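Local coordinates for DNA helicase assembly protein (Enterobacteria phage T4, PDB 1C1K), which loads the replicative helicase onto forked DNA covered by single-stranded DNA-binding protein during phage replication, recombination and repair, at residues 18-30 and 68-80. Numbering follows the deposited sequence.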
loop_
_atom_site.group_PDB
_atom_site.type_symbol
_atom_site.label_atom_id
_atom_site.label_comp_id
_atom_site.label_asym_id
_atom_site.label_seq_id
_atom_site.Cartn_x
_atom_site.Cartn_y
_atom_site.Cartn_z
ATOM N N SER A 18 4.152 -7.088 -22.304
ATOM C CA SER A 18 4.417 -7.692 -21.005
ATOM C C SER A 18 4.303 -6.648 -19.901
ATOM O O SER A 18 3.847 -6.959 -18.794
ATOM C CB SER A 18 5.805 -8.346 -20.989
ATOM O OG SER A 18 5.842 -9.440 -21.899
ATOM N N VAL A 19 4.714 -5.415 -20.193
ATOM C CA VAL A 19 4.613 -4.342 -19.209
ATOM C C VAL A 19 3.122 -4.094 -18.957
ATOM O O VAL A 19 2.695 -3.894 -17.818
ATOM C CB VAL A 19 5.283 -3.039 -19.716
ATOM C CG1 VAL A 19 4.985 -1.884 -18.765
ATOM C CG2 VAL A 19 6.783 -3.238 -19.819
ATOM N N TYR A 20 2.328 -4.122 -20.023
ATOM C CA TYR A 20 0.894 -3.916 -19.883
ATOM C C TYR A 20 0.290 -5.021 -19.014
ATOM O O TYR A 20 -0.545 -4.745 -18.158
ATOM C CB TYR A 20 0.211 -3.914 -21.250
ATOM C CG TYR A 20 -1.296 -4.108 -21.166
ATOM C CD1 TYR A 20 -2.138 -3.045 -20.844
ATOM C CD2 TYR A 20 -1.873 -5.357 -21.418
ATOM C CE1 TYR A 20 -3.522 -3.220 -20.777
ATOM C CE2 TYR A 20 -3.244 -5.542 -21.354
ATOM C CZ TYR A 20 -4.063 -4.470 -21.036
ATOM O OH TYR A 20 -5.434 -4.646 -20.998
ATOM N N LYS A 21 0.710 -6.263 -19.244
ATOM C CA LYS A 21 0.211 -7.403 -18.472
ATOM C C LYS A 21 0.562 -7.246 -16.998
ATOM O O LYS A 21 -0.253 -7.551 -16.118
ATOM C CB LYS A 21 0.812 -8.705 -18.999
ATOM C CG LYS A 21 0.282 -9.114 -20.367
ATOM C CD LYS A 21 0.772 -10.495 -20.757
ATOM C CE LYS A 21 0.266 -10.875 -22.135
ATOM N NZ LYS A 21 1.048 -12.004 -22.724
ATOM N N LEU A 22 1.781 -6.788 -16.727
ATOM C CA LEU A 22 2.216 -6.584 -15.348
ATOM C C LEU A 22 1.335 -5.521 -14.679
ATOM O O LEU A 22 0.877 -5.700 -13.552
ATOM C CB LEU A 22 3.684 -6.148 -15.310
ATOM C CG LEU A 22 4.269 -5.888 -13.915
ATOM C CD1 LEU A 22 4.475 -7.213 -13.181
ATOM C CD2 LEU A 22 5.599 -5.140 -14.044
ATOM N N TYR A 23 1.102 -4.416 -15.376
ATOM C CA TYR A 23 0.266 -3.353 -14.839
ATOM C C TYR A 23 -1.138 -3.869 -14.534
ATOM O O TYR A 23 -1.674 -3.631 -13.449
ATOM C CB TYR A 23 0.168 -2.194 -15.835
ATOM C CG TYR A 23 -1.045 -1.316 -15.618
ATOM C CD1 TYR A 23 -1.168 -0.529 -14.474
ATOM C CD2 TYR A 23 -2.077 -1.279 -16.551
ATOM C CE1 TYR A 23 -2.294 0.273 -14.268
ATOM C CE2 TYR A 23 -3.202 -0.485 -16.355
ATOM C CZ TYR A 23 -3.303 0.286 -15.213
ATOM O OH TYR A 23 -4.422 1.067 -15.018
ATOM N N LEU A 24 -1.731 -4.575 -15.495
ATOM C CA LEU A 24 -3.084 -5.101 -15.332
ATOM C C LEU A 24 -3.203 -6.072 -14.167
ATOM O O LEU A 24 -4.177 -6.029 -13.418
ATOM C CB LEU A 24 -3.562 -5.785 -16.622
ATOM C CG LEU A 24 -5.087 -5.918 -16.741
ATOM C CD1 LEU A 24 -5.729 -4.542 -16.772
ATOM C CD2 LEU A 24 -5.446 -6.678 -18.011
ATOM N N MET A 25 -2.223 -6.953 -14.010
ATOM C CA MET A 25 -2.270 -7.907 -12.914
ATOM C C MET A 25 -2.155 -7.190 -11.572
ATOM O O MET A 25 -2.849 -7.545 -10.630
ATOM C CB MET A 25 -1.169 -8.961 -13.069
ATOM C CG MET A 25 0.236 -8.517 -12.707
ATOM S SD MET A 25 1.377 -9.929 -12.697
ATOM C CE MET A 25 0.301 -11.219 -12.157
ATOM N N ILE A 26 -1.299 -6.176 -11.482
ATOM C CA ILE A 26 -1.149 -5.445 -10.228
ATOM C C ILE A 26 -2.391 -4.594 -9.967
ATOM O O ILE A 26 -2.829 -4.452 -8.826
ATOM C CB ILE A 26 0.131 -4.562 -10.244
ATOM C CG1 ILE A 26 1.362 -5.473 -10.283
ATOM C CG2 ILE A 26 0.181 -3.654 -8.992
ATOM C CD1 ILE A 26 2.678 -4.756 -10.568
ATOM N N LYS A 27 -2.972 -4.049 -11.030
ATOM C CA LYS A 27 -4.174 -3.234 -10.898
ATOM C C LYS A 27 -5.311 -4.084 -10.338
ATOM O O LYS A 27 -6.012 -3.676 -9.412
ATOM C CB LYS A 27 -4.586 -2.666 -12.257
ATOM C CG LYS A 27 -5.799 -1.745 -12.208
ATOM C CD LYS A 27 -6.336 -1.488 -13.607
ATOM C CE LYS A 27 -7.422 -0.432 -13.597
ATOM N NZ LYS A 27 -8.321 -0.598 -14.768
ATOM N N GLN A 28 -5.485 -5.275 -10.895
ATOM C CA GLN A 28 -6.547 -6.159 -10.441
ATOM C C GLN A 28 -6.277 -6.639 -9.019
ATOM O O GLN A 28 -7.195 -6.796 -8.218
ATOM C CB GLN A 28 -6.684 -7.333 -11.410
ATOM C CG GLN A 28 -7.249 -6.900 -12.756
ATOM C CD GLN A 28 -7.161 -7.976 -13.814
ATOM O OE1 GLN A 28 -7.305 -7.701 -15.012
ATOM N NE2 GLN A 28 -6.923 -9.211 -13.386
ATOM N N HIS A 29 -5.006 -6.854 -8.701
ATOM C CA HIS A 29 -4.631 -7.294 -7.369
ATOM C C HIS A 29 -5.021 -6.215 -6.355
ATOM O O HIS A 29 -5.616 -6.510 -5.318
ATOM C CB HIS A 29 -3.120 -7.539 -7.301
ATOM C CG HIS A 29 -2.633 -7.887 -5.932
ATOM N ND1 HIS A 29 -2.409 -9.185 -5.532
ATOM C CD2 HIS A 29 -2.339 -7.105 -4.863
ATOM C CE1 HIS A 29 -1.998 -9.190 -4.276
ATOM N NE2 HIS A 29 -1.948 -7.942 -3.847
ATOM N N MET A 30 -4.693 -4.964 -6.669
ATOM C CA MET A 30 -4.993 -3.850 -5.776
ATOM C C MET A 30 -6.490 -3.561 -5.651
ATOM O O MET A 30 -6.908 -2.815 -4.758
ATOM C CB MET A 30 -4.238 -2.603 -6.234
ATOM C CG MET A 30 -2.724 -2.696 -6.005
ATOM S SD MET A 30 -2.248 -3.146 -4.299
ATOM C CE MET A 30 -3.197 -1.942 -3.386
ATOM N N LEU A 68 12.222 -5.206 -14.794
ATOM C CA LEU A 68 11.004 -5.733 -14.193
ATOM C C LEU A 68 10.767 -5.241 -12.763
ATOM O O LEU A 68 9.653 -4.840 -12.421
ATOM C CB LEU A 68 11.035 -7.265 -14.216
ATOM C CG LEU A 68 9.867 -7.993 -13.541
ATOM C CD1 LEU A 68 8.542 -7.527 -14.136
ATOM C CD2 LEU A 68 10.029 -9.503 -13.716
ATOM N N LYS A 69 11.802 -5.274 -11.929
ATOM C CA LYS A 69 11.658 -4.826 -10.544
ATOM C C LYS A 69 11.237 -3.354 -10.478
ATOM O O LYS A 69 10.392 -2.972 -9.658
ATOM C CB LYS A 69 12.969 -5.041 -9.773
ATOM C CG LYS A 69 14.153 -4.264 -10.319
ATOM C CD LYS A 69 15.423 -4.556 -9.524
ATOM C CE LYS A 69 16.454 -3.455 -9.719
ATOM N NZ LYS A 69 17.762 -3.796 -9.088
ATOM N N GLU A 70 11.813 -2.529 -11.349
ATOM C CA GLU A 70 11.471 -1.112 -11.378
ATOM C C GLU A 70 10.028 -0.931 -11.873
ATOM O O GLU A 70 9.269 -0.115 -11.337
ATOM C CB GLU A 70 12.446 -0.359 -12.288
ATOM C CG GLU A 70 13.901 -0.441 -11.817
ATOM C CD GLU A 70 14.892 0.178 -12.795
ATOM O OE1 GLU A 70 14.879 -0.184 -13.995
ATOM O OE2 GLU A 70 15.698 1.029 -12.359
ATOM N N LEU A 71 9.650 -1.696 -12.893
ATOM C CA LEU A 71 8.299 -1.615 -13.439
ATOM C C LEU A 71 7.290 -1.990 -12.353
ATOM O O LEU A 71 6.277 -1.319 -12.179
ATOM C CB LEU A 71 8.157 -2.558 -14.640
ATOM C CG LEU A 71 8.954 -2.158 -15.890
ATOM C CD1 LEU A 71 9.084 -3.351 -16.837
ATOM C CD2 LEU A 71 8.262 -0.990 -16.584
ATOM N N ALA A 72 7.573 -3.063 -11.620
ATOM C CA ALA A 72 6.682 -3.498 -10.547
ATOM C C ALA A 72 6.498 -2.386 -9.514
ATOM O O ALA A 72 5.376 -2.102 -9.084
ATOM C CB ALA A 72 7.248 -4.741 -9.873
ATOM N N LEU A 73 7.604 -1.761 -9.116
ATOM C CA LEU A 73 7.570 -0.680 -8.127
ATOM C C LEU A 73 6.793 0.529 -8.637
ATOM O O LEU A 73 6.060 1.163 -7.880
ATOM C CB LEU A 73 8.995 -0.267 -7.750
ATOM C CG LEU A 73 9.770 -1.275 -6.895
ATOM C CD1 LEU A 73 11.131 -0.704 -6.521
ATOM C CD2 LEU A 73 8.979 -1.598 -5.650
ATOM N N ILE A 74 6.963 0.853 -9.918
ATOM C CA ILE A 74 6.251 1.977 -10.514
ATOM C C ILE A 74 4.746 1.718 -10.380
ATOM O O ILE A 74 3.992 2.578 -9.930
ATOM C CB ILE A 74 6.594 2.127 -12.022
ATOM C CG1 ILE A 74 7.976 2.761 -12.192
ATOM C CG2 ILE A 74 5.546 2.993 -12.723
ATOM C CD1 ILE A 74 8.572 2.561 -13.591
ATOM N N PHE A 75 4.306 0.523 -10.764
ATOM C CA PHE A 75 2.888 0.211 -10.692
ATOM C C PHE A 75 2.370 0.063 -9.272
ATOM O O PHE A 75 1.293 0.572 -8.965
ATOM C CB PHE A 75 2.581 -1.039 -11.518
ATOM C CG PHE A 75 2.843 -0.857 -12.991
ATOM C CD1 PHE A 75 3.438 -1.870 -13.735
ATOM C CD2 PHE A 75 2.530 0.346 -13.627
ATOM C CE1 PHE A 75 3.723 -1.689 -15.090
ATOM C CE2 PHE A 75 2.810 0.538 -14.980
ATOM C CZ PHE A 75 3.410 -0.485 -15.714
ATOM N N ILE A 76 3.128 -0.608 -8.409
ATOM C CA ILE A 76 2.703 -0.796 -7.025
ATOM C C ILE A 76 2.591 0.546 -6.297
ATOM O O ILE A 76 1.551 0.857 -5.719
ATOM C CB ILE A 76 3.682 -1.712 -6.247
ATOM C CG1 ILE A 76 3.612 -3.137 -6.797
ATOM C CG2 ILE A 76 3.317 -1.735 -4.761
ATOM C CD1 ILE A 76 4.777 -4.016 -6.365
ATOM N N SER A 77 3.657 1.339 -6.328
ATOM C CA SER A 77 3.637 2.635 -5.650
ATOM C C SER A 77 2.445 3.477 -6.084
ATOM O O SER A 77 1.742 4.044 -5.245
ATOM C CB SER A 77 4.938 3.402 -5.905
ATOM O OG SER A 77 5.055 3.791 -7.261
ATOM N N ASN A 78 2.203 3.548 -7.391
ATOM C CA ASN A 78 1.088 4.334 -7.914
ATOM C C ASN A 78 -0.282 3.782 -7.546
ATOM O O ASN A 78 -1.154 4.518 -7.087
ATOM C CB ASN A 78 1.174 4.439 -9.437
ATOM C CG ASN A 78 2.054 5.580 -9.888
ATOM O OD1 ASN A 78 1.601 6.722 -10.006
ATOM N ND2 ASN A 78 3.324 5.283 -10.141
ATOM N N LEU A 79 -0.483 2.486 -7.749
ATOM C CA LEU A 79 -1.781 1.892 -7.456
ATOM C C LEU A 79 -2.119 1.841 -5.973
ATOM O O LEU A 79 -3.288 1.712 -5.604
ATOM C CB LEU A 79 -1.864 0.496 -8.077
ATOM C CG LEU A 79 -1.993 0.554 -9.601
ATOM C CD1 LEU A 79 -1.642 -0.794 -10.199
ATOM C CD2 LEU A 79 -3.415 0.956 -9.979
ATOM N N VAL A 80 -1.109 1.944 -5.118
ATOM C CA VAL A 80 -1.367 1.921 -3.683
ATOM C C VAL A 80 -1.595 3.321 -3.125
ATOM O O VAL A 80 -2.649 3.605 -2.543
ATOM C CB VAL A 80 -0.195 1.296 -2.887
ATOM C CG1 VAL A 80 -0.381 1.574 -1.394
ATOM C CG2 VAL A 80 -0.126 -0.189 -3.133
#
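F75 lays one face of its ring against Y23, whose CB stands 3.6 Å from the F75 ring centroid, a CH-pi contact made almost over the ring centre. The two aromatic rings themselves meet obliquely, their planes at 55°. V19 CG1 comes to the F75 rim in the ring plane, 3.7 Å from F75 CZ, while I26 CD1 and L22 CD2 also lie at the ring's edge. With CG beside its own backbone N and anti to the carbonyl carbon (chi1 -64°), F75 extends across to helix 18-30 and fills the hole formed by V19, L22, Y23 and I26.

Three further aliphatic knobs mesh along the interface. L22 enters among L68, L71, A72 and F75, its CD2 branch 3.7 Å from L71 CB. One turn on, I26 fits among A72, F75, I76 and L79 and uses both branches: CD1 reaches F75 CB, and CG2 touches L79 CD1 at 3.6 Å. L79 answers from the other helix, lodged among Y23, I26, K27 and M30; its CD1 also rests 3.6 Å from K27 CA, whereas the extended lysine chain leads away. At the far end of the contact from V19, M30, bent at chi2 and chi3, brings CE to 3.5 Å from V80 CG2.

No hydrogen bond crosses between the two segments. L62 of helix 56-65 borders L71 and F75, and helix 181-196 meets M30 and V80. The axes of the two segments run in roughly the same direction, 9.7 Å apart at their closest approach and crossing at -33°: knobs-into-holes packing of two helices in the apolar core of the N-terminal part of this mainly alpha-helical, two-domain loader.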